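Local coordinates for protein aldehyde dehydrogenase (Bartonella henselae, PDB 3I44) that probably oxidises aldehydes to the corresponding carboxylic acids with NAD(P)+ as electron acceptor, as other aldehyde dehydrogenases do, at residues I69-K74 / V220-N225; G89-I94 / A185-C190; L95-K100 / D212-P217; K181-L186 / M205-I210. The protein carries 1 engineered substitution. All blocks are in the same frame, centred on the assembly; numbering follows the deposited sequence. Where two conformers were deposited one is given.

Interaction 1 (I69-K74 / V220-N225)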
loop_
_atom_site.group_PDB
_atom_site.type_symbol
_atom_site.label_atom_id
_atom_site.label_comp_id
_atom_site.label_asym_id
_atom_site.label_seq_id
_atom_site.Cartn_x
_atom_site.Cartn_y
_atom_site.Cartn_z
ATOM N N ILE A 69 19.289 12.160 -6.356
ATOM C CA ILE A 69 19.048 10.743 -6.175
ATOM C C ILE A 69 20.382 9.967 -6.161
ATOM O O ILE A 69 20.537 9.047 -5.372
ATOM C CB ILE A 69 18.099 10.178 -7.261
ATOM C CG1 ILE A 69 16.695 10.787 -7.123
ATOM C CG2 ILE A 69 18.048 8.637 -7.213
ATOM C CD1 ILE A 69 15.796 10.513 -8.355
ATOM N N ASN A 70 21.329 10.331 -7.028
ATOM C CA ASN A 70 22.631 9.663 -7.054
ATOM C C ASN A 70 23.350 9.824 -5.718
ATOM O O ASN A 70 23.956 8.880 -5.213
ATOM C CB ASN A 70 23.531 10.210 -8.169
ATOM C CG ASN A 70 24.810 9.397 -8.334
ATOM O OD1 ASN A 70 24.786 8.290 -8.856
ATOM N ND2 ASN A 70 25.925 9.948 -7.887
ATOM N N ALA A 71 23.296 11.033 -5.167
ATOM C CA ALA A 71 23.894 11.329 -3.861
ATOM C C ALA A 71 23.255 10.458 -2.769
ATOM O O ALA A 71 23.950 9.941 -1.905
ATOM C CB ALA A 71 23.722 12.770 -3.536
ATOM N N ALA A 72 21.943 10.266 -2.852
ATOM C CA ALA A 72 21.212 9.469 -1.861
ATOM C C ALA A 72 21.509 7.978 -1.973
ATOM O O ALA A 72 21.693 7.318 -0.954
ATOM C CB ALA A 72 19.696 9.731 -1.960
ATOM N N LYS A 73 21.565 7.450 -3.199
ATOM C CA LYS A 73 21.885 6.033 -3.449
ATOM C C LYS A 73 23.276 5.696 -2.892
ATOM O O LYS A 73 23.459 4.681 -2.201
ATOM C CB LYS A 73 21.781 5.666 -4.955
ATOM N N LYS A 74 24.234 6.567 -3.162
ATOM C CA LYS A 74 25.600 6.387 -2.672
ATOM C C LYS A 74 25.687 6.423 -1.134
ATOM O O LYS A 74 26.318 5.553 -0.526
ATOM C CB LYS A 74 26.526 7.434 -3.292
ATOM N N VAL A 220 22.525 11.805 2.792
ATOM C CA VAL A 220 21.404 11.172 3.505
ATOM C C VAL A 220 20.115 11.953 3.255
ATOM O O VAL A 220 19.054 11.368 2.973
ATOM C CB VAL A 220 21.727 11.055 5.000
ATOM C CG1 VAL A 220 20.545 10.519 5.791
ATOM C CG2 VAL A 220 22.987 10.146 5.183
ATOM N N PHE A 221 20.209 13.275 3.352
ATOM C CA PHE A 221 19.090 14.125 3.094
ATOM C C PHE A 221 19.426 15.113 1.983
ATOM O O PHE A 221 20.432 15.797 2.053
ATOM C CB PHE A 221 18.678 14.877 4.375
ATOM C CG PHE A 221 17.664 15.933 4.131
ATOM C CD1 PHE A 221 16.302 15.618 4.089
ATOM C CD2 PHE A 221 18.066 17.250 3.870
ATOM C CE1 PHE A 221 15.355 16.599 3.817
ATOM C CE2 PHE A 221 17.143 18.233 3.601
ATOM C CZ PHE A 221 15.774 17.922 3.583
ATOM N N ASN A 222 18.541 15.219 0.986
ATOM C CA ASN A 222 18.758 16.128 -0.146
ATOM C C ASN A 222 17.479 16.895 -0.446
ATOM O O ASN A 222 16.371 16.333 -0.353
ATOM C CB ASN A 222 19.206 15.346 -1.398
ATOM C CG ASN A 222 20.372 14.451 -1.127
ATOM O OD1 ASN A 222 21.524 14.872 -1.240
ATOM N ND2 ASN A 222 20.088 13.188 -0.702
ATOM N N LEU A 223 17.620 18.177 -0.782
ATOM C CA LEU A 223 16.488 19.037 -1.071
ATOM C C LEU A 223 16.675 19.685 -2.443
ATOM O O LEU A 223 17.715 20.316 -2.702
ATOM C CB LEU A 223 16.280 20.106 0.036
ATOM C CG LEU A 223 15.085 21.085 -0.169
ATOM C CD1 LEU A 223 14.608 21.711 1.143
ATOM C CD2 LEU A 223 15.444 22.212 -1.146
ATOM N N ILE A 224 15.698 19.469 -3.315
ATOM C CA ILE A 224 15.613 20.182 -4.584
ATOM C C ILE A 224 14.235 20.833 -4.663
ATOM O O ILE A 224 13.243 20.239 -4.240
ATOM C CB ILE A 224 15.837 19.267 -5.827
ATOM C CG1 ILE A 224 14.791 18.144 -5.880
ATOM C CG2 ILE A 224 17.265 18.737 -5.833
ATOM C CD1 ILE A 224 14.882 17.241 -7.090
ATOM N N ASN A 225 14.176 22.068 -5.139
ATOM C CA ASN A 225 12.889 22.722 -5.390
ATOM C C ASN A 225 12.415 22.387 -6.790
ATOM O O ASN A 225 13.200 21.936 -7.645
ATOM C CB ASN A 225 12.988 24.236 -5.187
ATOM C CG ASN A 225 13.113 24.620 -3.725
ATOM O OD1 ASN A 225 13.998 25.389 -3.333
ATOM N ND2 ASN A 225 12.249 24.053 -2.903
#
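The amide nitrogen ND2 of N222 is gripped by two backbone carbonyls, G219 O and M192 O, while it also rests against the methyl of A72, whose CB lies 3.7 Å from ND2. The oxygen end of the same amide meets the preceding helical residue: A71 CB is 3.8 Å from N222 OD1. Both methyls lie on the same side of the amide plane, so helix 62-79 covers the group with carbon and forms no hydrogen bond to it across this contact. The first torsion sets N222 CG beside its own backbone N (chi1 -52°), and chi2 of -88° swings the amide so that OD1 reaches toward A71 and ND2 toward A72. A small residue at A72 goes with a close backbone approach, 5.6 Å between A72 CA and V220 CA. Strand 221-223 is the neighbour of strand 191-195 in the parallel part of the sheet, consistent with the Rossmann-type cofactor domain of this family. The helix is tied to that neighbouring strand as well, through A72 O and T191 OG1. OD1 of N222 accepts from N31 N, so both ends of a buried amide find backbone partners outside the helix. The chemistry therefore separates two roles: hydrogen bonds fix the rotation of the amide, and the alanine methyls contribute close van der Waals packing alone.

Interaction 2 (G89-I94 / A185-C190)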
loop_
_atom_site.group_PDB
_atom_site.type_symbol
_atom_site.label_atom_id
_atom_site.label_comp_id
_atom_site.label_asym_id
_atom_site.label_seq_id
_atom_site.Cartn_x
_atom_site.Cartn_y
_atom_site.Cartn_z
ATOM N N GLY A 89 20.555 9.557 17.902
ATOM C CA GLY A 89 21.400 10.684 18.311
ATOM C C GLY A 89 21.344 11.821 17.296
ATOM O O GLY A 89 21.329 12.997 17.681
ATOM N N PHE A 90 21.311 11.492 16.001
ATOM C CA PHE A 90 21.119 12.548 15.007
ATOM C C PHE A 90 19.765 13.245 15.128
ATOM O O PHE A 90 19.673 14.456 14.984
ATOM C CB PHE A 90 21.293 12.036 13.581
ATOM C CG PHE A 90 22.735 11.881 13.170
ATOM C CD1 PHE A 90 23.540 13.012 12.959
ATOM C CD2 PHE A 90 23.281 10.619 12.976
ATOM C CE1 PHE A 90 24.867 12.880 12.583
ATOM C CE2 PHE A 90 24.620 10.475 12.585
ATOM C CZ PHE A 90 25.406 11.600 12.378
ATOM N N VAL A 91 18.720 12.474 15.351
ATOM C CA VAL A 91 17.369 13.047 15.501
ATOM C C VAL A 91 17.242 13.927 16.757
ATOM O O VAL A 91 16.618 14.984 16.737
ATOM C CB VAL A 91 16.313 11.937 15.460
ATOM C CG1 VAL A 91 14.880 12.481 15.856
ATOM C CG2 VAL A 91 16.333 11.333 14.049
ATOM N N GLU A 92 17.901 13.527 17.832
ATOM C CA GLU A 92 17.937 14.386 19.026
ATOM C C GLU A 92 18.674 15.686 18.752
ATOM O O GLU A 92 18.257 16.750 19.198
ATOM C CB GLU A 92 18.444 13.595 20.248
ATOM C CG GLU A 92 17.397 12.454 20.633
ATOM C CD GLU A 92 17.659 11.821 22.017
ATOM O OE1 GLU A 92 18.774 12.051 22.587
ATOM O OE2 GLU A 92 16.748 11.120 22.544
ATOM N N LYS A 93 19.758 15.604 17.995
ATOM C CA LYS A 93 20.513 16.786 17.601
ATOM C C LYS A 93 19.679 17.708 16.687
ATOM O O LYS A 93 19.644 18.926 16.864
ATOM C CB LYS A 93 21.814 16.366 16.913
ATOM C CG LYS A 93 22.805 17.530 16.632
ATOM C CD LYS A 93 22.933 18.418 17.891
ATOM C CE LYS A 93 24.330 18.865 18.200
ATOM N NZ LYS A 93 24.452 19.094 19.686
ATOM N N ILE A 94 18.942 17.103 15.760
ATOM C CA ILE A 94 18.062 17.847 14.890
ATOM C C ILE A 94 17.023 18.607 15.732
ATOM O O ILE A 94 16.780 19.763 15.489
ATOM C CB ILE A 94 17.383 16.912 13.875
ATOM C CG1 ILE A 94 18.399 16.466 12.799
ATOM C CG2 ILE A 94 16.110 17.604 13.252
ATOM C CD1 ILE A 94 17.856 15.283 11.882
ATOM N N ALA A 185 12.015 8.431 8.145
ATOM C CA ALA A 185 12.878 7.917 7.076
ATOM C C ALA A 185 14.327 7.822 7.577
ATOM O O ALA A 185 15.004 6.826 7.348
ATOM C CB ALA A 185 12.765 8.804 5.789
ATOM N N LEU A 186 14.789 8.849 8.277
ATOM C CA LEU A 186 16.063 8.791 9.000
ATOM C C LEU A 186 16.139 7.580 9.944
ATOM O O LEU A 186 17.048 6.740 9.846
ATOM C CB LEU A 186 16.299 10.103 9.746
ATOM C CG LEU A 186 16.597 11.301 8.816
ATOM C CD1 LEU A 186 16.696 12.614 9.628
ATOM C CD2 LEU A 186 17.842 11.036 7.897
ATOM N N LEU A 187 15.166 7.462 10.833
ATOM C CA LEU A 187 15.216 6.415 11.872
ATOM C C LEU A 187 15.196 5.004 11.266
ATOM O O LEU A 187 15.881 4.106 11.751
ATOM C CB LEU A 187 14.084 6.648 12.865
ATOM C CG LEU A 187 14.173 7.910 13.707
ATOM C CD1 LEU A 187 12.836 8.161 14.465
ATOM C CD2 LEU A 187 15.396 7.829 14.681
ATOM N N ALA A 188 14.448 4.844 10.159
ATOM C CA ALA A 188 14.334 3.584 9.446
ATOM C C ALA A 188 15.645 3.193 8.716
ATOM O O ALA A 188 15.815 2.037 8.340
ATOM C CB ALA A 188 13.171 3.622 8.444
ATOM N N GLY A 189 16.556 4.140 8.546
ATOM C CA GLY A 189 17.818 3.886 7.818
ATOM C C GLY A 189 17.773 4.191 6.315
ATOM O O GLY A 189 18.659 3.743 5.552
ATOM N N CYS A 190 16.744 4.914 5.885
ATOM C CA CYS A 190 16.611 5.348 4.490
ATOM C C CYS A 190 17.386 6.620 4.227
ATOM O O CYS A 190 17.627 7.390 5.142
ATOM C CB CYS A 190 15.154 5.612 4.139
ATOM S SG CYS A 190 14.114 4.183 4.196
#
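V91 and L187 meet because of how each first torsion turns its branches. In V91, chi1 of 171° leaves CG2 beside the backbone N, directed at helix 174-188; in L187, chi1 of -66° sets CG beside the backbone N, anti to the carbonyl carbon, and the CD2 branch then reaches V91. The two side chains cross at about a right angle, with V91 CG2 3.7 Å from L187 CD2 and 4.1 Å from L187 CG. One turn further along helix 84-100, I94 makes a different kind of approach. Its extended CG1-CD1 arm and the CD1 branch of L186, which is likewise extended (chi2 175°), reach toward each other tip to tip, and I94 CD1 lies 3.7 Å from L186 CD1. V91 CG2 touches L186 more loosely, 4.5 Å from L186 CB. All four residues are buried and no hydrogen bond links the segments, so the evidence is for purely apolar packing. Just beyond L187 the helix closes in a Schellman motif: G189 takes a positive phi, G189 N bonds to L186 O at 2.9 Å, and C190 N bonds to A185 O at 3.0 Å. The carbonyl of L187 is held by R87 NH1, from the same helix as V91. Helix 117-141 borders the contact, with I132 and I136 on V91 and F135 on L187. Helix 174-188 itself is the crossover between the parallel strands 156-168 and 191-195; L186 touches M192 of the latter as well as I94, which places helix 84-100 beside the crossover helix.

Interaction 3 (L95-K100 / D212-P217)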
loop_
_atom_site.group_PDB
_atom_site.type_symbol
_atom_site.label_atom_id
_atom_site.label_comp_id
_atom_site.label_asym_id
_atom_site.label_seq_id
_atom_site.Cartn_x
_atom_site.Cartn_y
_atom_site.Cartn_z
ATOM N N LEU A 95 16.394 17.939 16.697
ATOM C CA LEU A 95 15.439 18.580 17.574
ATOM C C LEU A 95 16.053 19.774 18.317
ATOM O O LEU A 95 15.445 20.833 18.397
ATOM C CB LEU A 95 14.899 17.587 18.596
ATOM C CG LEU A 95 13.862 18.152 19.586
ATOM C CD1 LEU A 95 12.667 18.805 18.831
ATOM C CD2 LEU A 95 13.371 17.073 20.554
ATOM N N GLU A 96 17.240 19.566 18.890
ATOM C CA GLU A 96 17.949 20.631 19.603
ATOM C C GLU A 96 18.166 21.850 18.697
ATOM O O GLU A 96 17.893 22.962 19.114
ATOM C CB GLU A 96 19.285 20.135 20.145
ATOM C CG GLU A 96 20.165 21.268 20.585
ATOM C CD GLU A 96 21.451 20.813 21.211
ATOM O OE1 GLU A 96 21.939 19.715 20.910
ATOM O OE2 GLU A 96 21.991 21.601 21.988
ATOM N N ILE A 97 18.640 21.651 17.468
ATOM C CA ILE A 97 18.852 22.781 16.573
ATOM C C ILE A 97 17.501 23.360 16.100
ATOM O O ILE A 97 17.354 24.561 15.969
ATOM C CB ILE A 97 19.791 22.416 15.386
ATOM C CG1 ILE A 97 21.198 22.060 15.917
ATOM C CG2 ILE A 97 19.834 23.546 14.394
ATOM C CD1 ILE A 97 21.930 21.002 15.083
ATOM N N TYR A 98 16.511 22.501 15.878
ATOM C CA TYR A 98 15.164 22.947 15.513
ATOM C C TYR A 98 14.595 23.903 16.536
ATOM O O TYR A 98 14.078 24.963 16.163
ATOM C CB TYR A 98 14.228 21.756 15.337
ATOM C CG TYR A 98 12.835 22.054 14.802
ATOM C CD1 TYR A 98 12.539 21.951 13.423
ATOM C CD2 TYR A 98 11.801 22.385 15.666
ATOM C CE1 TYR A 98 11.227 22.184 12.940
ATOM C CE2 TYR A 98 10.522 22.619 15.198
ATOM C CZ TYR A 98 10.239 22.526 13.834
ATOM O OH TYR A 98 8.949 22.774 13.419
ATOM N N GLU A 99 14.728 23.560 17.823
ATOM C CA GLU A 99 14.246 24.437 18.889
ATOM C C GLU A 99 15.038 25.748 18.905
ATOM O O GLU A 99 14.448 26.836 19.065
ATOM C CB GLU A 99 14.251 23.777 20.287
ATOM C CG GLU A 99 13.186 22.737 20.551
ATOM C CD GLU A 99 11.739 23.263 20.521
ATOM O OE1 GLU A 99 11.505 24.494 20.423
ATOM O OE2 GLU A 99 10.810 22.422 20.613
ATOM N N LYS A 100 16.351 25.662 18.717
ATOM C CA LYS A 100 17.178 26.874 18.673
ATOM C C LYS A 100 16.716 27.802 17.547
ATOM O O LYS A 100 16.715 29.012 17.704
ATOM C CB LYS A 100 18.668 26.553 18.525
ATOM C CG LYS A 100 19.573 27.822 18.437
ATOM C CD LYS A 100 21.062 27.486 18.521
ATOM C CE LYS A 100 21.512 26.729 17.277
ATOM N NZ LYS A 100 22.999 26.563 17.176
ATOM N N ASP A 212 21.900 20.127 8.180
ATOM C CA ASP A 212 23.291 20.340 7.845
ATOM C C ASP A 212 24.098 20.685 9.101
ATOM O O ASP A 212 25.171 20.163 9.300
ATOM C CB ASP A 212 23.360 21.467 6.839
ATOM C CG ASP A 212 24.767 21.755 6.387
ATOM O OD1 ASP A 212 25.444 20.850 5.902
ATOM O OD2 ASP A 212 25.157 22.909 6.495
ATOM N N GLU A 213 23.550 21.563 9.947
ATOM C CA GLU A 213 24.184 21.935 11.221
ATOM C C GLU A 213 24.257 20.737 12.183
ATOM O O GLU A 213 25.171 20.643 13.007
ATOM C CB GLU A 213 23.444 23.101 11.871
ATOM C CG GLU A 213 24.150 23.657 13.134
ATOM C CD GLU A 213 23.472 24.884 13.768
ATOM O OE1 GLU A 213 23.830 25.207 14.927
ATOM O OE2 GLU A 213 22.589 25.513 13.137
ATOM N N ALA A 214 23.294 19.826 12.070
ATOM C CA ALA A 214 23.300 18.560 12.821
ATOM C C ALA A 214 24.364 17.578 12.328
ATOM O O ALA A 214 24.528 16.511 12.908
ATOM C CB ALA A 214 21.905 17.900 12.771
ATOM N N ALA A 215 25.069 17.931 11.247
ATOM C CA ALA A 215 26.129 17.107 10.677
ATOM C C ALA A 215 25.646 15.736 10.198
ATOM O O ALA A 215 26.374 14.769 10.202
ATOM C CB ALA A 215 27.337 16.968 11.657
ATOM N N LEU A 216 24.411 15.679 9.730
ATOM C CA LEU A 216 23.898 14.485 9.087
ATOM C C LEU A 216 24.819 14.173 7.894
ATOM O O LEU A 216 25.163 15.084 7.138
ATOM C CB LEU A 216 22.454 14.750 8.634
ATOM C CG LEU A 216 21.496 13.597 8.458
ATOM C CD1 LEU A 216 21.239 12.830 9.778
ATOM C CD2 LEU A 216 20.241 14.140 7.832
ATOM N N PRO A 217 25.247 12.897 7.729
ATOM C CA PRO A 217 26.196 12.549 6.672
ATOM C C PRO A 217 25.748 12.954 5.278
ATOM O O PRO A 217 24.544 12.918 4.940
ATOM C CB PRO A 217 26.294 11.030 6.767
ATOM C CG PRO A 217 25.941 10.712 8.148
ATOM C CD PRO A 217 24.887 11.714 8.529
#
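A salt bridge joins K100 to E213, with K100 NZ 2.8 Å from E213 OE1. The ammonium uses the syn lone pair of OE1, on the side of the other carboxylate oxygen, yet the grip is one-sided, since E213 OE2 stays 4.2 Å from K100 NZ. E213 runs extended from its helix, whereas the lysine chain bends at chi3 (68°), and the two side chains cross at about a right angle. Both residues are exposed, so the pair lies on the solvent side. I97 packs against the acid: its CG2 is 3.6 Å from E213 OE2, so an isoleucine methyl flanks the carboxylate oxygen not used by the lysine. A Schellman motif follows, A215 being the first residue to leave helical geometry, with positive phi and with A215 N bonded to D212 O at 3.0 Å. Helix 202-213 links the parallel strands 191-195 and 221-223 as a beta-alpha-beta crossover. Deeper in, the CD1 branch of I97 presses on the helix terminus, 3.5 Å from A214 N and 3.9 Å from A214 CB. K93 and I94 of helix 84-100 pack on the methyl of A214 as well, and I210 lies against I97.

Interaction 4 (K181-L186 / M205-I210)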
loop_
_atom_site.group_PDB
_atom_site.type_symbol
_atom_site.label_atom_id
_atom_site.label_comp_id
_atom_site.label_asym_id
_atom_site.label_seq_id
_atom_site.Cartn_x
_atom_site.Cartn_y
_atom_site.Cartn_z
ATOM N N LYS A 181 7.679 13.145 7.548
ATOM C CA LYS A 181 8.288 12.306 6.547
ATOM C C LYS A 181 9.773 12.095 6.770
ATOM O O LYS A 181 10.224 10.984 6.681
ATOM C CB LYS A 181 8.049 12.886 5.154
ATOM C CG LYS A 181 6.560 12.924 4.792
ATOM C CD LYS A 181 6.385 13.362 3.333
ATOM C CE LYS A 181 4.949 13.720 3.054
ATOM N NZ LYS A 181 4.024 12.520 3.096
ATOM N N VAL A 182 10.525 13.152 7.054
ATOM C CA VAL A 182 11.984 13.042 7.070
ATOM C C VAL A 182 12.481 12.275 8.307
ATOM O O VAL A 182 13.421 11.505 8.220
ATOM C CB VAL A 182 12.652 14.427 7.045
ATOM C CG1 VAL A 182 14.134 14.302 7.316
ATOM C CG2 VAL A 182 12.377 15.132 5.695
ATOM N N ILE A 183 11.875 12.528 9.465
ATOM C CA ILE A 183 12.302 11.889 10.710
ATOM C C ILE A 183 12.126 10.373 10.687
ATOM O O ILE A 183 13.054 9.681 11.017
ATOM C CB ILE A 183 11.638 12.536 11.961
ATOM C CG1 ILE A 183 11.983 14.027 12.023
ATOM C CG2 ILE A 183 12.035 11.795 13.242
ATOM C CD1 ILE A 183 13.510 14.390 12.138
ATOM N N PRO A 184 10.943 9.835 10.309
ATOM C CA PRO A 184 10.872 8.358 10.334
ATOM C C PRO A 184 11.759 7.706 9.246
ATOM O O PRO A 184 12.261 6.589 9.446
ATOM C CB PRO A 184 9.374 8.058 10.137
ATOM C CG PRO A 184 8.806 9.289 9.523
ATOM C CD PRO A 184 9.621 10.437 10.081
ATOM N N ALA A 185 12.015 8.431 8.145
ATOM C CA ALA A 185 12.878 7.917 7.076
ATOM C C ALA A 185 14.327 7.822 7.577
ATOM O O ALA A 185 15.004 6.826 7.348
ATOM C CB ALA A 185 12.765 8.804 5.789
ATOM N N LEU A 186 14.789 8.849 8.277
ATOM C CA LEU A 186 16.063 8.791 9.000
ATOM C C LEU A 186 16.139 7.580 9.944
ATOM O O LEU A 186 17.048 6.740 9.846
ATOM C CB LEU A 186 16.299 10.103 9.746
ATOM C CG LEU A 186 16.597 11.301 8.816
ATOM C CD1 LEU A 186 16.696 12.614 9.628
ATOM C CD2 LEU A 186 17.842 11.036 7.897
ATOM N N MET A 205 13.792 24.722 3.321
ATOM C CA MET A 205 15.210 25.077 3.113
ATOM C C MET A 205 15.889 25.366 4.447
ATOM O O MET A 205 17.026 24.983 4.662
ATOM C CB MET A 205 15.320 26.267 2.146
ATOM C CG MET A 205 14.814 25.855 0.774
ATOM S SD MET A 205 14.864 27.147 -0.454
ATOM C CE MET A 205 16.638 27.245 -0.781
ATOM N N LEU A 206 15.196 26.041 5.352
ATOM C CA LEU A 206 15.729 26.235 6.722
ATOM C C LEU A 206 15.864 24.872 7.452
ATOM O O LEU A 206 16.845 24.633 8.151
ATOM C CB LEU A 206 14.856 27.220 7.519
ATOM C CG LEU A 206 15.166 27.464 9.009
ATOM C CD1 LEU A 206 16.664 27.872 9.240
ATOM C CD2 LEU A 206 14.154 28.531 9.608
ATOM N N PHE A 207 14.902 23.979 7.264
ATOM C CA PHE A 207 14.990 22.634 7.829
ATOM C C PHE A 207 16.235 21.935 7.294
ATOM O O PHE A 207 16.962 21.267 8.049
ATOM C CB PHE A 207 13.735 21.820 7.530
ATOM C CG PHE A 207 13.700 20.490 8.210
ATOM C CD1 PHE A 207 13.342 20.393 9.548
ATOM C CD2 PHE A 207 14.029 19.340 7.530
ATOM C CE1 PHE A 207 13.307 19.159 10.203
ATOM C CE2 PHE A 207 13.987 18.097 8.167
ATOM C CZ PHE A 207 13.619 18.014 9.501
ATOM N N ALA A 208 16.510 22.144 6.006
ATOM C CA ALA A 208 17.751 21.656 5.405
ATOM C C ALA A 208 18.965 22.181 6.152
ATOM O O ALA A 208 19.880 21.419 6.424
ATOM C CB ALA A 208 17.841 22.015 3.915
ATOM N N GLU A 209 18.990 23.481 6.439
ATOM C CA GLU A 209 20.090 24.059 7.220
ATOM C C GLU A 209 20.190 23.460 8.616
ATOM O O GLU A 209 21.277 23.344 9.154
ATOM C CB GLU A 209 19.935 25.570 7.377
ATOM C CG GLU A 209 20.070 26.367 6.099
ATOM C CD GLU A 209 19.879 27.872 6.357
ATOM O OE1 GLU A 209 20.376 28.383 7.363
ATOM O OE2 GLU A 209 19.187 28.539 5.598
ATOM N N ILE A 210 19.046 23.175 9.240
ATOM C CA ILE A 210 19.041 22.493 10.537
ATOM C C ILE A 210 19.779 21.154 10.440
ATOM O O ILE A 210 20.664 20.880 11.260
ATOM C CB ILE A 210 17.637 22.384 11.093
ATOM C CG1 ILE A 210 17.166 23.793 11.481
ATOM C CG2 ILE A 210 17.563 21.472 12.366
ATOM C CD1 ILE A 210 15.641 23.958 11.657
#
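V182 meets the ring of F207 where two consecutive beta-alpha-beta crossovers pack together: helix 174-188 joins strands 156-168 and 191-195, and helix 202-213 joins 191-195 to 221-223, a Rossmann-type arrangement. The backbones stay well apart, 10.1 Å between V182 CA and F207 CA, and the phenylalanine spans about half of that distance. With CG anti to its backbone N (chi1 -174°), F207 stretches straight from its helix, and its outer edge, not a face, is what arrives. The two side chains run antiparallel and overlap only near their ends. V182 CG1 lies in the ring plane, 3.9 Å from F207 CE2, while V182 CB is 4.1 Å from the same carbon. I183 has CG1 beside its backbone N and bends at chi2 (-61°), which brings CD1 round to the same edge. Next along the chain, helix 174-188 is kinked at P184, whose N makes no bond to the preceding turn, and the bond from A185 N to K181 O is weak. V91 of helix 84-100 and I132 and F135 of helix 117-141 also pack on I183. The bent arm of I183 finishes with its CD1 near the ring plane, 4.5 Å from F207 CZ.

The four contacts lie on the same side of the chain's centre, with centres about 9 to 18 Å apart, the longest separation being between interactions 1 and 3. Helix 84-100 serves interactions 2 and 3, helix 174-188 interactions 2 and 4, and helix 202-213 interactions 3 and 4; these three helices thus pack pairwise. Along the chain, interaction 1 spans the widest interval, from helix 62-79 to strand 221-223, and the other three fall within it; interactions 2 and 3 alternate in their segments. V220 of interaction 1 touches L186, which belongs to both interactions 2 and 4. N-terminal helices thus pack against the crossover units of what is probably the cofactor-binding domain.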